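Local coordinates for protein endolysin (Clostridium phage phictp1, PDB 5A6S) that probably binds the bacterial cell wall, as the truncated targeting domain of a phage endolysin, the enzyme that lyses the clostridial host, at residues Met1-Val6 with Asn41-Gly46; Val5-Gly10 with Cys25-Asn30; Gln13-Tyr18 with Thr67-Val72. The protein carries 1 engineered substitution. All blocks are in the same frame, centred on the assembly; numbering follows the deposited sequence.

Contact 1. Residues Met1-Val6 with Asn41-Gly46. Engineered in segment 1-6: Met1 (natural residue Val).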
ATOM      1  N   MET B   1     -16.741   2.732  17.715  1.00 41.57           N
ATOM      2  CA  MET B   1     -15.456   3.133  17.120  1.00 37.65           C
ATOM      3  C   MET B   1     -15.735   4.357  16.291  1.00 30.85           C
ATOM      4  O   MET B   1     -16.702   4.394  15.528  1.00 36.10           O
ATOM      5  CB  MET B   1     -14.937   1.961  16.252  1.00 44.35           C
ATOM      6  CG  MET B   1     -13.596   2.113  15.538  1.00 44.98           C
ATOM      7  SD  MET B   1     -13.246   0.696  14.392  1.00 46.31           S
ATOM      8  CE  MET B   1     -12.985  -0.760  15.424  1.00 45.42           C
ATOM      9  N   GLU B   2     -14.844   5.347  16.357  1.00 28.10           N
ATOM     10  CA  GLU B   2     -15.097   6.596  15.679  1.00 29.20           C
ATOM     11  C   GLU B   2     -14.906   6.491  14.154  1.00 27.53           C
ATOM     12  O   GLU B   2     -15.653   7.127  13.399  1.00 28.28           O
ATOM     13  CB  GLU B   2     -14.136   7.657  16.203  1.00 31.38           C
ATOM     14  CG  GLU B   2     -14.274   9.012  15.535  1.00 37.37           C
ATOM     15  CD  GLU B   2     -15.435   9.833  16.080  1.00 43.39           C
ATOM     16  OE1 GLU B   2     -16.130   9.319  16.989  1.00 47.71           O
ATOM     17  OE2 GLU B   2     -15.609  10.985  15.621  1.00 49.51           O
ATOM     18  N   ASN B   3     -13.865   5.763  13.719  1.00 23.50           N
ATOM     19  CA  ASN B   3     -13.551   5.710  12.272  1.00 21.69           C
ATOM     20  C   ASN B   3     -13.074   4.335  11.894  1.00 23.36           C
ATOM     21  O   ASN B   3     -12.324   3.679  12.663  1.00 19.47           O
ATOM     22  CB  ASN B   3     -12.444   6.710  11.901  1.00 22.53           C
ATOM     23  CG  ASN B   3     -12.818   8.166  12.085  1.00 24.43           C
ATOM     24  OD1 ASN B   3     -13.697   8.732  11.412  1.00 26.26           O
ATOM     25  ND2 ASN B   3     -12.045   8.836  12.949  1.00 27.18           N
ATOM     26  N   LEU B   4     -13.433   3.915  10.682  1.00 22.64           N
ATOM     27  CA  LEU B   4     -12.950   2.684  10.089  1.00 22.91           C
ATOM     28  C   LEU B   4     -12.867   2.857   8.562  1.00 22.82           C
ATOM     29  O   LEU B   4     -13.725   3.504   7.956  1.00 24.80           O
ATOM     30  CB  LEU B   4     -13.930   1.551  10.425  1.00 23.43           C
ATOM     31  CG  LEU B   4     -13.654   0.160   9.980  1.00 21.50           C
ATOM     32  CD1 LEU B   4     -12.366  -0.397  10.547  1.00 20.73           C
ATOM     33  CD2 LEU B   4     -14.807  -0.740  10.400  1.00 23.89           C
ATOM     34  N   VAL B   5     -11.817   2.272   7.962  1.00 21.18           N
ATOM     35  CA  VAL B   5     -11.608   2.302   6.538  1.00 19.64           C
ATOM     36  C   VAL B   5     -11.669   0.902   5.957  1.00 20.08           C
ATOM     37  O   VAL B   5     -10.909   0.014   6.297  1.00 22.10           O
ATOM     38  CB  VAL B   5     -10.283   2.981   6.187  1.00 19.71           C
ATOM     39  CG1 VAL B   5     -10.203   3.216   4.689  1.00 21.49           C
ATOM     40  CG2 VAL B   5     -10.145   4.305   6.923  1.00 20.31           C
ATOM     41  N   VAL B   6     -12.561   0.750   4.987  1.00 20.16           N
ATOM     42  CA  VAL B   6     -12.803  -0.493   4.237  1.00 19.78           C
ATOM     43  C   VAL B   6     -12.195  -0.391   2.830  1.00 17.51           C
ATOM     44  O   VAL B   6     -12.264   0.655   2.149  1.00 20.08           O
ATOM     45  CB  VAL B   6     -14.328  -0.782   4.047  1.00 23.93           C
ATOM     46  CG1 VAL B   6     -14.561  -2.223   3.595  1.00 22.84           C
ATOM     47  CG2 VAL B   6     -15.085  -0.571   5.321  1.00 28.43           C
ATOM     48  N   ASN B  41     -18.060   6.714  11.681  1.00 29.22           N
ATOM     49  CA  ASN B  41     -17.666   7.058  10.309  1.00 29.48           C
ATOM     50  C   ASN B  41     -17.027   5.845   9.621  1.00 27.31           C
ATOM     51  O   ASN B  41     -15.944   5.346   9.998  1.00 27.06           O
ATOM     52  CB  ASN B  41     -16.711   8.267  10.260  1.00 28.68           C
ATOM     53  CG  ASN B  41     -17.200   9.476  11.071  1.00 32.49           C
ATOM     54  OD1 ASN B  41     -16.676   9.773  12.140  1.00 37.59           O
ATOM     55  ND2 ASN B  41     -18.151  10.190  10.545  1.00 30.42           N
ATOM     56  N   VAL B  42     -17.728   5.331   8.619  1.00 27.08           N
ATOM     57  CA  VAL B  42     -17.264   4.221   7.796  1.00 25.23           C
ATOM     58  C   VAL B  42     -16.855   4.771   6.417  1.00 28.10           C
ATOM     59  O   VAL B  42     -17.681   5.234   5.630  1.00 25.61           O
ATOM     60  CB  VAL B  42     -18.369   3.198   7.602  1.00 25.90           C
ATOM     61  CG1 VAL B  42     -17.915   2.123   6.624  1.00 28.26           C
ATOM     62  CG2 VAL B  42     -18.689   2.600   8.960  1.00 28.13           C
ATOM     63  N   TYR B  43     -15.556   4.810   6.195  1.00 25.33           N
ATOM     64  CA  TYR B  43     -14.992   5.251   4.957  1.00 23.55           C
ATOM     65  C   TYR B  43     -14.738   4.016   4.120  1.00 22.93           C
ATOM     66  O   TYR B  43     -14.343   2.955   4.632  1.00 21.36           O
ATOM     67  CB  TYR B  43     -13.674   5.940   5.224  1.00 24.34           C
ATOM     68  CG  TYR B  43     -13.750   7.268   5.843  1.00 24.37           C
ATOM     69  CD1 TYR B  43     -13.836   7.403   7.215  1.00 24.03           C
ATOM     70  CD2 TYR B  43     -13.736   8.413   5.075  1.00 23.02           C
ATOM     71  CE1 TYR B  43     -13.845   8.646   7.794  1.00 24.39           C
ATOM     72  CE2 TYR B  43     -13.753   9.657   5.658  1.00 27.97           C
ATOM     73  CZ  TYR B  43     -13.800   9.743   7.029  1.00 26.43           C
ATOM     74  OH  TYR B  43     -13.847  10.940   7.611  1.00 32.92           O
ATOM     75  N   ALA B  44     -15.026   4.145   2.835  1.00 24.97           N
ATOM     76  CA  ALA B  44     -14.636   3.132   1.855  1.00 23.02           C
ATOM     77  C   ALA B  44     -13.706   3.776   0.875  1.00 22.69           C
ATOM     78  O   ALA B  44     -13.950   4.904   0.459  1.00 23.43           O
ATOM     79  CB  ALA B  44     -15.840   2.626   1.076  1.00 23.15           C
ATOM     80  N   VAL B  45     -12.720   2.993   0.397  1.00 21.14           N
ATOM     81  CA  VAL B  45     -11.748   3.472  -0.537  1.00 20.36           C
ATOM     82  C   VAL B  45     -11.751   2.599  -1.820  1.00 20.40           C
ATOM     83  O   VAL B  45     -11.465   1.401  -1.767  1.00 22.22           O
ATOM     84  CB  VAL B  45     -10.321   3.580   0.073  1.00 22.29           C
ATOM     85  CG1 VAL B  45      -9.314   3.936  -1.016  1.00 22.91           C
ATOM     86  CG2 VAL B  45     -10.277   4.683   1.137  1.00 21.43           C
ATOM     87  N   GLY B  46     -12.030   3.248  -2.953  1.00 24.37           N
ATOM     88  CA  GLY B  46     -12.050   2.573  -4.214  1.00 23.56           C
ATOM     89  C   GLY B  46     -13.409   1.978  -4.545  1.00 27.14           C
ATOM     90  O   GLY B  46     -14.148   1.607  -3.659  1.00 24.79           O
TER
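Asn3 to Val6 and Asn41 to Val45 are the two central strands of a parallel beta sheet. Their axes approach to 4.6 Å, with directions 22° apart. Every second residue of segment 1-6 bonds to segment 41-46: Asn41 N donates to Glu2 O, Leu4 N to Asn41 O, Tyr43 N to Leu4 O (2.9 Å), Val6 N to Tyr43 O (2.9 Å) and Val45 N to Val6 O. The bond to Glu2 O is the most bent, 137° at the hydrogen, and Asn41 N stands above the carbonyl plane as the strand begins. Between these bonds CA-H groups add weaker contacts, such as Val5 CA to Tyr43 O at 3.4 Å.

Val5, Tyr43 and Val45 face the helices. Branched valines suit extended backbone and fill both sides of the sheet. Val5 CG1 meets Val45 CG2 at 3.8 Å, while its other methyl, CG2, lies 4.2 Å from Tyr43 CB. The Tyr43 ring, with CG beside its own backbone N (chi1 -73°), turns its edge to the first strand, and Leu4 O lies near the ring plane. The phenol OH hydrogen-bonds Tyr75 OH of helix 65-77, which satisfies the polar end of this buried ring. On the other face are Leu4, Val6, Val42 and Ala44. Val6 CG2 and Val42 CG1 approach at 4.1 Å; Leu4 and Val6 both touch Ile28, Leu4 also Phe34 and Val6 also Tyr36.

Val42 N turns outward to Thr57 OG1, and the backbone of Val5 bonds Pro26 and Ile28 on the far side. Paired on both sides, and with both faces largely apolar from Leu4 and Val42 onward, these strands form the centre of a parallel alpha/beta sheet ordered 27-29, 3-7, 41-45, 58-60.

Contact 2. Residues Val5-Gly10 with Cys25-Asn30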
ATOM      1  N   VAL B   5     -11.817   2.272   7.962  1.00 21.18           N
ATOM      2  CA  VAL B   5     -11.608   2.302   6.538  1.00 19.64           C
ATOM      3  C   VAL B   5     -11.669   0.902   5.957  1.00 20.08           C
ATOM      4  O   VAL B   5     -10.909   0.014   6.297  1.00 22.10           O
ATOM      5  CB  VAL B   5     -10.283   2.981   6.187  1.00 19.71           C
ATOM      6  CG1 VAL B   5     -10.203   3.216   4.689  1.00 21.49           C
ATOM      7  CG2 VAL B   5     -10.145   4.305   6.923  1.00 20.31           C
ATOM      8  N   VAL B   6     -12.561   0.750   4.987  1.00 20.16           N
ATOM      9  CA  VAL B   6     -12.803  -0.493   4.237  1.00 19.78           C
ATOM     10  C   VAL B   6     -12.195  -0.391   2.830  1.00 17.51           C
ATOM     11  O   VAL B   6     -12.264   0.655   2.149  1.00 20.08           O
ATOM     12  CB  VAL B   6     -14.328  -0.782   4.047  1.00 23.93           C
ATOM     13  CG1 VAL B   6     -14.561  -2.223   3.595  1.00 22.84           C
ATOM     14  CG2 VAL B   6     -15.085  -0.571   5.321  1.00 28.43           C
ATOM     15  N   TYR B   7     -11.580  -1.473   2.428  1.00 19.60           N
ATOM     16  CA  TYR B   7     -10.954  -1.635   1.113  1.00 19.72           C
ATOM     17  C   TYR B   7     -11.304  -3.030   0.570  1.00 18.98           C
ATOM     18  O   TYR B   7     -11.553  -3.951   1.337  1.00 21.25           O
ATOM     19  CB  TYR B   7      -9.445  -1.470   1.232  1.00 18.57           C
ATOM     20  CG  TYR B   7      -8.836  -2.495   2.100  1.00 19.61           C
ATOM     21  CD1 TYR B   7      -8.437  -3.712   1.595  1.00 17.69           C
ATOM     22  CD2 TYR B   7      -8.724  -2.304   3.472  1.00 18.79           C
ATOM     23  CE1 TYR B   7      -7.883  -4.643   2.411  1.00 18.24           C
ATOM     24  CE2 TYR B   7      -8.186  -3.241   4.287  1.00 17.47           C
ATOM     25  CZ  TYR B   7      -7.772  -4.398   3.788  1.00 17.40           C
ATOM     26  OH  TYR B   7      -7.272  -5.330   4.608  1.00 21.40           O
ATOM     27  N   ASN B   8     -11.294  -3.156  -0.760  1.00 21.79           N
ATOM     28  CA  ASN B   8     -11.243  -4.470  -1.397  1.00 21.74           C
ATOM     29  C   ASN B   8      -9.786  -4.883  -1.673  1.00 22.96           C
ATOM     30  O   ASN B   8      -8.911  -4.019  -1.851  1.00 21.19           O
ATOM     31  CB  ASN B   8     -12.035  -4.405  -2.720  1.00 23.58           C
ATOM     32  CG  ASN B   8     -13.500  -4.097  -2.487  1.00 23.13           C
ATOM     33  OD1 ASN B   8     -14.280  -4.957  -2.034  1.00 26.05           O
ATOM     34  ND2 ASN B   8     -13.867  -2.900  -2.760  1.00 24.25           N
ATOM     35  N   ASP B   9      -9.523  -6.180  -1.673  1.00 22.81           N
ATOM     36  CA  ASP B   9      -8.205  -6.729  -2.049  1.00 22.90           C
ATOM     37  C   ASP B   9      -7.604  -5.949  -3.189  1.00 23.88           C
ATOM     38  O   ASP B   9      -8.274  -5.699  -4.207  1.00 22.44           O
ATOM     39  CB  ASP B   9      -8.374  -8.130  -2.617  1.00 24.76           C
ATOM     40  CG  ASP B   9      -8.510  -9.210  -1.601  1.00 27.10           C
ATOM     41  OD1 ASP B   9      -8.228  -9.078  -0.388  1.00 24.52           O
ATOM     42  OD2 ASP B   9      -8.870 -10.308  -2.083  1.00 26.83           O
ATOM     43  N   GLY B  10      -6.329  -5.668  -3.124  1.00 21.63           N
ATOM     44  CA  GLY B  10      -5.631  -5.129  -4.270  1.00 20.14           C
ATOM     45  C   GLY B  10      -5.093  -3.728  -3.999  1.00 21.16           C
ATOM     46  O   GLY B  10      -4.782  -3.360  -2.808  1.00 19.22           O
ATOM     47  N   CYS B  25      -6.807   5.161  12.605  1.00 19.85           N
ATOM     48  CA  CYS B  25      -7.855   4.234  12.863  1.00 18.70           C
ATOM     49  C   CYS B  25      -7.561   2.847  12.254  1.00 20.28           C
ATOM     50  O   CYS B  25      -6.563   2.683  11.583  1.00 17.42           O
ATOM     51  CB  CYS B  25      -9.105   4.834  12.273  1.00 18.75           C
ATOM     52  SG  CYS B  25      -9.280   4.835  10.476  1.00 19.79           S
ATOM     53  N   PRO B  26      -8.456   1.875  12.457  1.00 18.92           N
ATOM     54  CA  PRO B  26      -8.211   0.597  11.776  1.00 19.10           C
ATOM     55  C   PRO B  26      -8.650   0.577  10.298  1.00 18.28           C
ATOM     56  O   PRO B  26      -9.409   1.423   9.851  1.00 16.70           O
ATOM     57  CB  PRO B  26      -9.043  -0.399  12.559  1.00 20.09           C
ATOM     58  CG  PRO B  26      -9.437   0.304  13.826  1.00 20.67           C
ATOM     59  CD  PRO B  26      -9.530   1.754  13.456  1.00 21.57           C
ATOM     60  N   THR B  27      -8.239  -0.487   9.599  1.00 19.89           N
ATOM     61  CA  THR B  27      -8.794  -0.801   8.249  1.00 17.69           C
ATOM     62  C   THR B  27      -9.410  -2.156   8.347  1.00 17.58           C
ATOM     63  O   THR B  27      -9.078  -2.952   9.207  1.00 18.32           O
ATOM     64  CB  THR B  27      -7.686  -0.891   7.180  1.00 17.55           C
ATOM     65  OG1 THR B  27      -6.764  -1.947   7.515  1.00 17.33           O
ATOM     66  CG2 THR B  27      -6.937   0.477   7.070  1.00 20.09           C
ATOM     67  N   ILE B  28     -10.312  -2.450   7.421  1.00 18.26           N
ATOM     68  CA  ILE B  28     -10.835  -3.777   7.349  1.00 18.87           C
ATOM     69  C   ILE B  28     -11.037  -4.139   5.865  1.00 17.16           C
ATOM     70  O   ILE B  28     -11.503  -3.303   5.059  1.00 19.97           O
ATOM     71  CB  ILE B  28     -12.165  -3.900   8.159  1.00 21.67           C
ATOM     72  CG1 ILE B  28     -12.663  -5.341   8.178  1.00 21.84           C
ATOM     73  CG2 ILE B  28     -13.148  -2.945   7.542  1.00 21.50           C
ATOM     74  CD1 ILE B  28     -13.754  -5.727   9.217  1.00 23.21           C
ATOM     75  N   ASN B  29     -10.681  -5.379   5.549  1.00 15.71           N
ATOM     76  CA  ASN B  29     -10.952  -5.995   4.253  1.00 19.65           C
ATOM     77  C   ASN B  29     -12.479  -6.205   4.119  1.00 19.69           C
ATOM     78  O   ASN B  29     -13.064  -6.852   4.953  1.00 20.80           O
ATOM     79  CB  ASN B  29     -10.208  -7.286   4.097  1.00 19.23           C
ATOM     80  CG  ASN B  29     -10.181  -7.782   2.634  1.00 23.34           C
ATOM     81  OD1 ASN B  29     -11.233  -7.797   1.917  1.00 20.45           O
ATOM     82  ND2 ASN B  29      -9.004  -8.193   2.206  1.00 22.74           N
ATOM     83  N   ASN B  30     -13.054  -5.560   3.125  1.00 20.25           N
ATOM     84  CA  ASN B  30     -14.453  -5.753   2.684  1.00 24.52           C
ATOM     85  C   ASN B  30     -14.963  -7.182   2.583  1.00 25.25           C
ATOM     86  O   ASN B  30     -16.156  -7.383   2.771  1.00 25.94           O
ATOM     87  CB  ASN B  30     -14.697  -5.064   1.326  1.00 24.61           C
ATOM     88  CG  ASN B  30     -16.222  -4.744   1.051  1.00 28.55           C
ATOM     89  OD1 ASN B  30     -17.056  -4.532   1.952  1.00 30.95           O
ATOM     90  ND2 ASN B  30     -16.543  -4.669  -0.214  1.00 23.50           N
TER
HETATM   91  O   HOH W   1      -7.073  -5.062   7.249  1.00 18.51           O
HETATM   92  O   HOH W   2      -6.200  -7.805   3.427  1.00 21.81           O
HETATM   93  O   HOH W   3     -11.556  -7.976  -0.714  1.00 21.98           O
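Val5 to Tyr7 runs parallel to Thr27 to Asn29, axes 4.7 Å and directions 29° apart, held by four backbone bonds: Val5 N to Pro26 O, Ile28 N to Val5 O, Tyr7 N to Ile28 O and Asn30 N to Tyr7 O. Tyr7 CG sits between its backbone N and carbonyl carbon (chi1 62°), which lays the ring against the neighbouring strand. Asn29 CA stands over one ring face, 3.9 Å from the centroid, a CH-pi contact. Two waters at the ring edge bind Tyr7 OH; one also binds Thr27 OG1, the other accepts from Asn29 ND2.

At the C-terminal end of the pair, polar side chains take over, short enough to bond close to the backbone. Asn29 ND2 gives a nearly straight bond (164°) to Asp9 OD1, 2.8 Å away, on the anti side but tilted out of the carboxylate plane. Asn30 ND2 donates to Asn8 OD1 at 2.9 Å, and also to Gln51 O. Beta-branched residues suit the extended strands: Val6 CG2 meets Ile28 CG2 at 3.8 Å.

This is the strand pair of a beta-alpha-beta unit: helix 11-23 connects them and packs on Val5, Tyr7 and Thr27, its Glu17 bonding Thr27 OG1, while strand 41-45 lies beyond Val6.

Contact 3. Residues Gln13-Tyr18 with Thr67-Val72; sequences QRAAEY and TTMQAV
Apolar contact carries the meeting of Ala15 with Met69 and Val72, and no hydrogen bond crosses between the segments. The helices run almost parallel, 6° apart, with axes 9.3 Å from each other. Alanine suits this place because its small side chain lets the partner helix come close: Ala15 and Met69 CA atoms are 5.3 Å apart. Met69 SD rests 3.5 Å from Ala15 CB, while Val72 brings CG2 to within 4.1 Å of that same methyl. Thr68 adds a looser methyl contact.

The second kind is Met-aromatic. Met69 leaves its backbone with CG opposite N (chi1 -173°), then bends at its next two torsions, swinging the thioether across to Tyr18. Its SD lies 4.7 Å from the Tyr18 centroid, obliquely to the ring, and CE touches CD2 of Tyr18 at 3.5 Å. The unbranched, flexible chain lets the sulfur reach both Ala15 and Tyr18.

Arg14 of the second subunit makes a cation-pi contact with the Tyr18 ring, and Met69 of that subunit packs on it too, so this pair lies at the interface with the second subunit. On the sheet side, Ala15, Thr68 and Val72 rest on Val45 of strand 41-45, Val72 also on Ile60 of strand 58-60; Ala16 faces strand 3-7.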
ATOM      1  N   GLN B  13      -6.205  -1.096  -1.069  1.00 18.56           N
ATOM      2  CA  GLN B  13      -5.721  -1.323   0.290  1.00 18.45           C
ATOM      3  C   GLN B  13      -4.586  -0.295   0.606  1.00 18.31           C
ATOM      4  O   GLN B  13      -4.536   0.247   1.726  1.00 17.72           O
ATOM      5  CB  GLN B  13      -5.315  -2.697   0.544  1.00 18.46           C
ATOM      6  CG  GLN B  13      -4.854  -2.876   2.024  1.00 21.66           C
ATOM      7  CD  GLN B  13      -4.430  -4.255   2.398  1.00 23.39           C
ATOM      8  OE1 GLN B  13      -4.196  -5.089   1.570  1.00 29.99           O
ATOM      9  NE2 GLN B  13      -4.260  -4.467   3.668  1.00 30.60           N
ATOM     10  N   ARG B  14      -3.769   0.020  -0.392  1.00 17.99           N
ATOM     11  CA  ARG B  14      -2.617   0.957  -0.221  1.00 18.10           C
ATOM     12  C   ARG B  14      -3.149   2.302   0.175  1.00 19.03           C
ATOM     13  O   ARG B  14      -2.692   2.889   1.163  1.00 19.96           O
ATOM     14  CB  ARG B  14      -1.866   1.099  -1.513  1.00 16.70           C
ATOM     15  CG  ARG B  14      -1.299  -0.232  -2.063  1.00 16.67           C
ATOM     16  CD  ARG B  14      -0.911  -0.003  -3.513  1.00 18.93           C
ATOM     17  NE  ARG B  14      -0.705  -1.279  -4.226  1.00 20.93           N
ATOM     18  CZ  ARG B  14      -0.612  -1.353  -5.557  1.00 21.30           C
ATOM     19  NH1 ARG B  14      -0.643  -0.257  -6.278  1.00 18.09           N
ATOM     20  NH2 ARG B  14      -0.427  -2.519  -6.161  1.00 22.47           N
ATOM     21  N   ALA B  15      -4.138   2.773  -0.589  1.00 16.38           N
ATOM     22  CA  ALA B  15      -4.772   4.024  -0.330  1.00 17.51           C
ATOM     23  C   ALA B  15      -5.506   4.020   0.996  1.00 17.67           C
ATOM     24  O   ALA B  15      -5.436   5.036   1.716  1.00 19.07           O
ATOM     25  CB  ALA B  15      -5.703   4.430  -1.462  1.00 17.81           C
ATOM     26  N   ALA B  16      -6.152   2.902   1.326  1.00 18.64           N
ATOM     27  CA  ALA B  16      -6.968   2.826   2.555  1.00 18.88           C
ATOM     28  C   ALA B  16      -5.998   2.997   3.749  1.00 20.86           C
ATOM     29  O   ALA B  16      -6.341   3.693   4.708  1.00 19.05           O
ATOM     30  CB  ALA B  16      -7.717   1.535   2.662  1.00 17.64           C
ATOM     31  N   GLU B  17      -4.827   2.365   3.688  1.00 20.05           N
ATOM     32  CA  GLU B  17      -3.846   2.486   4.755  1.00 19.49           C
ATOM     33  C   GLU B  17      -3.313   3.919   4.974  1.00 20.89           C
ATOM     34  O   GLU B  17      -3.132   4.272   6.117  1.00 19.57           O
ATOM     35  CB  GLU B  17      -2.672   1.447   4.626  1.00 20.84           C
ATOM     36  CG  GLU B  17      -2.994  -0.044   4.612  1.00 22.09           C
ATOM     37  CD  GLU B  17      -3.628  -0.649   5.886  1.00 27.90           C
ATOM     38  OE1 GLU B  17      -3.611   0.062   6.927  1.00 23.83           O
ATOM     39  OE2 GLU B  17      -4.225  -1.799   5.866  1.00 31.04           O
ATOM     40  N   TYR B  18      -3.064   4.733   3.935  1.00 17.53           N
ATOM     41  CA  TYR B  18      -2.755   6.126   4.113  1.00 19.12           C
ATOM     42  C   TYR B  18      -3.900   6.882   4.794  1.00 21.44           C
ATOM     43  O   TYR B  18      -3.662   7.680   5.691  1.00 18.05           O
ATOM     44  CB  TYR B  18      -2.487   6.812   2.762  1.00 18.18           C
ATOM     45  CG  TYR B  18      -1.116   6.471   2.142  1.00 16.35           C
ATOM     46  CD1 TYR B  18       0.059   6.936   2.714  1.00 16.27           C
ATOM     47  CD2 TYR B  18      -1.024   5.815   0.945  1.00 15.35           C
ATOM     48  CE1 TYR B  18       1.317   6.605   2.191  1.00 15.81           C
ATOM     49  CE2 TYR B  18       0.206   5.534   0.377  1.00 14.19           C
ATOM     50  CZ  TYR B  18       1.383   5.919   1.012  1.00 16.78           C
ATOM     51  OH  TYR B  18       2.553   5.662   0.412  1.00 16.21           O
ATOM     52  N   THR B  67      -6.090   7.530  -9.479  1.00 20.67           N
ATOM     53  CA  THR B  67      -6.932   8.674  -9.118  1.00 20.96           C
ATOM     54  C   THR B  67      -7.612   8.381  -7.756  1.00 19.98           C
ATOM     55  O   THR B  67      -7.928   9.309  -7.059  1.00 21.61           O
ATOM     56  CB  THR B  67      -7.966   9.028 -10.239  1.00 21.63           C
ATOM     57  OG1 THR B  67      -8.748   7.875 -10.532  1.00 20.53           O
ATOM     58  CG2 THR B  67      -7.329   9.475 -11.487  1.00 23.20           C
ATOM     59  N   THR B  68      -7.854   7.126  -7.398  1.00 18.22           N
ATOM     60  CA  THR B  68      -8.347   6.785  -6.068  1.00 18.91           C
ATOM     61  C   THR B  68      -7.321   7.252  -5.051  1.00 19.61           C
ATOM     62  O   THR B  68      -7.652   7.911  -4.087  1.00 19.38           O
ATOM     63  CB  THR B  68      -8.622   5.307  -5.960  1.00 18.00           C
ATOM     64  OG1 THR B  68      -9.818   4.977  -6.747  1.00 19.08           O
ATOM     65  CG2 THR B  68      -8.829   4.919  -4.561  1.00 18.47           C
ATOM     66  N   MET B  69      -6.051   6.992  -5.333  1.00 19.34           N
ATOM     67  CA  MET B  69      -5.007   7.422  -4.386  1.00 19.15           C
ATOM     68  C   MET B  69      -4.959   8.917  -4.303  1.00 18.69           C
ATOM     69  O   MET B  69      -4.784   9.465  -3.189  1.00 21.55           O
ATOM     70  CB  MET B  69      -3.653   6.844  -4.761  1.00 18.35           C
ATOM     71  CG  MET B  69      -2.558   7.142  -3.682  1.00 18.18           C
ATOM     72  SD  MET B  69      -2.746   6.233  -2.170  1.00 18.98           S
ATOM     73  CE  MET B  69      -3.253   7.578  -1.103  1.00 19.40           C
ATOM     74  N   GLN B  70      -5.060   9.620  -5.438  1.00 18.31           N
ATOM     75  CA  GLN B  70      -5.042  11.079  -5.431  1.00 20.86           C
ATOM     76  C   GLN B  70      -6.193  11.643  -4.612  1.00 20.60           C
ATOM     77  O   GLN B  70      -6.038  12.601  -3.879  1.00 19.32           O
ATOM     78  CB  GLN B  70      -5.029  11.668  -6.866  1.00 20.14           C
ATOM     79  CG  GLN B  70      -4.795  13.176  -6.928  1.00 23.07           C
ATOM     80  CD  GLN B  70      -3.471  13.587  -6.317  1.00 23.24           C
ATOM     81  OE1 GLN B  70      -3.376  14.240  -5.250  1.00 24.71           O
ATOM     82  NE2 GLN B  70      -2.444  13.273  -7.013  1.00 20.79           N
ATOM     83  N   ALA B  71      -7.365  11.106  -4.810  1.00 20.89           N
ATOM     84  CA  ALA B  71      -8.531  11.556  -4.053  1.00 22.04           C
ATOM     85  C   ALA B  71      -8.335  11.334  -2.537  1.00 22.07           C
ATOM     86  O   ALA B  71      -8.790  12.121  -1.731  1.00 21.85           O
ATOM     87  CB  ALA B  71      -9.736  10.782  -4.548  1.00 23.02           C
ATOM     88  N   VAL B  72      -7.728  10.215  -2.142  1.00 21.44           N
ATOM     89  CA  VAL B  72      -7.420  10.011  -0.739  1.00 21.46           C
ATOM     90  C   VAL B  72      -6.369  11.032  -0.252  1.00 22.21           C
ATOM     91  O   VAL B  72      -6.555  11.632   0.810  1.00 19.46           O
ATOM     92  CB  VAL B  72      -6.977   8.588  -0.437  1.00 21.91           C
ATOM     93  CG1 VAL B  72      -6.240   8.494   0.894  1.00 21.43           C
ATOM     94  CG2 VAL B  72      -8.126   7.623  -0.477  1.00 23.63           C
TER

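From the N terminus, strand 3-7 comes first and serves two contacts. Contact 2 closes the shorter loop, bringing the chain back through helix 11-23 to pair strand 27-29 beside it. Contact 1 closes a longer one, adding strand 41-45 along its other edge; the two start from the same strand and share Val5 and Val6, the loop of contact 2 lying within that of contact 1. Contact 3 crosses both, since helix 11-23 lies within their loops whereas its partner, helix 65-77, comes after them, beyond strand 58-60. The layers meet where Val45 of contact 1 packs on Ala15, Thr68 and Val72 of contact 3, and where Val5 and Tyr7 pack on Ala16. Together they tie the sheet's first three strands to both helices.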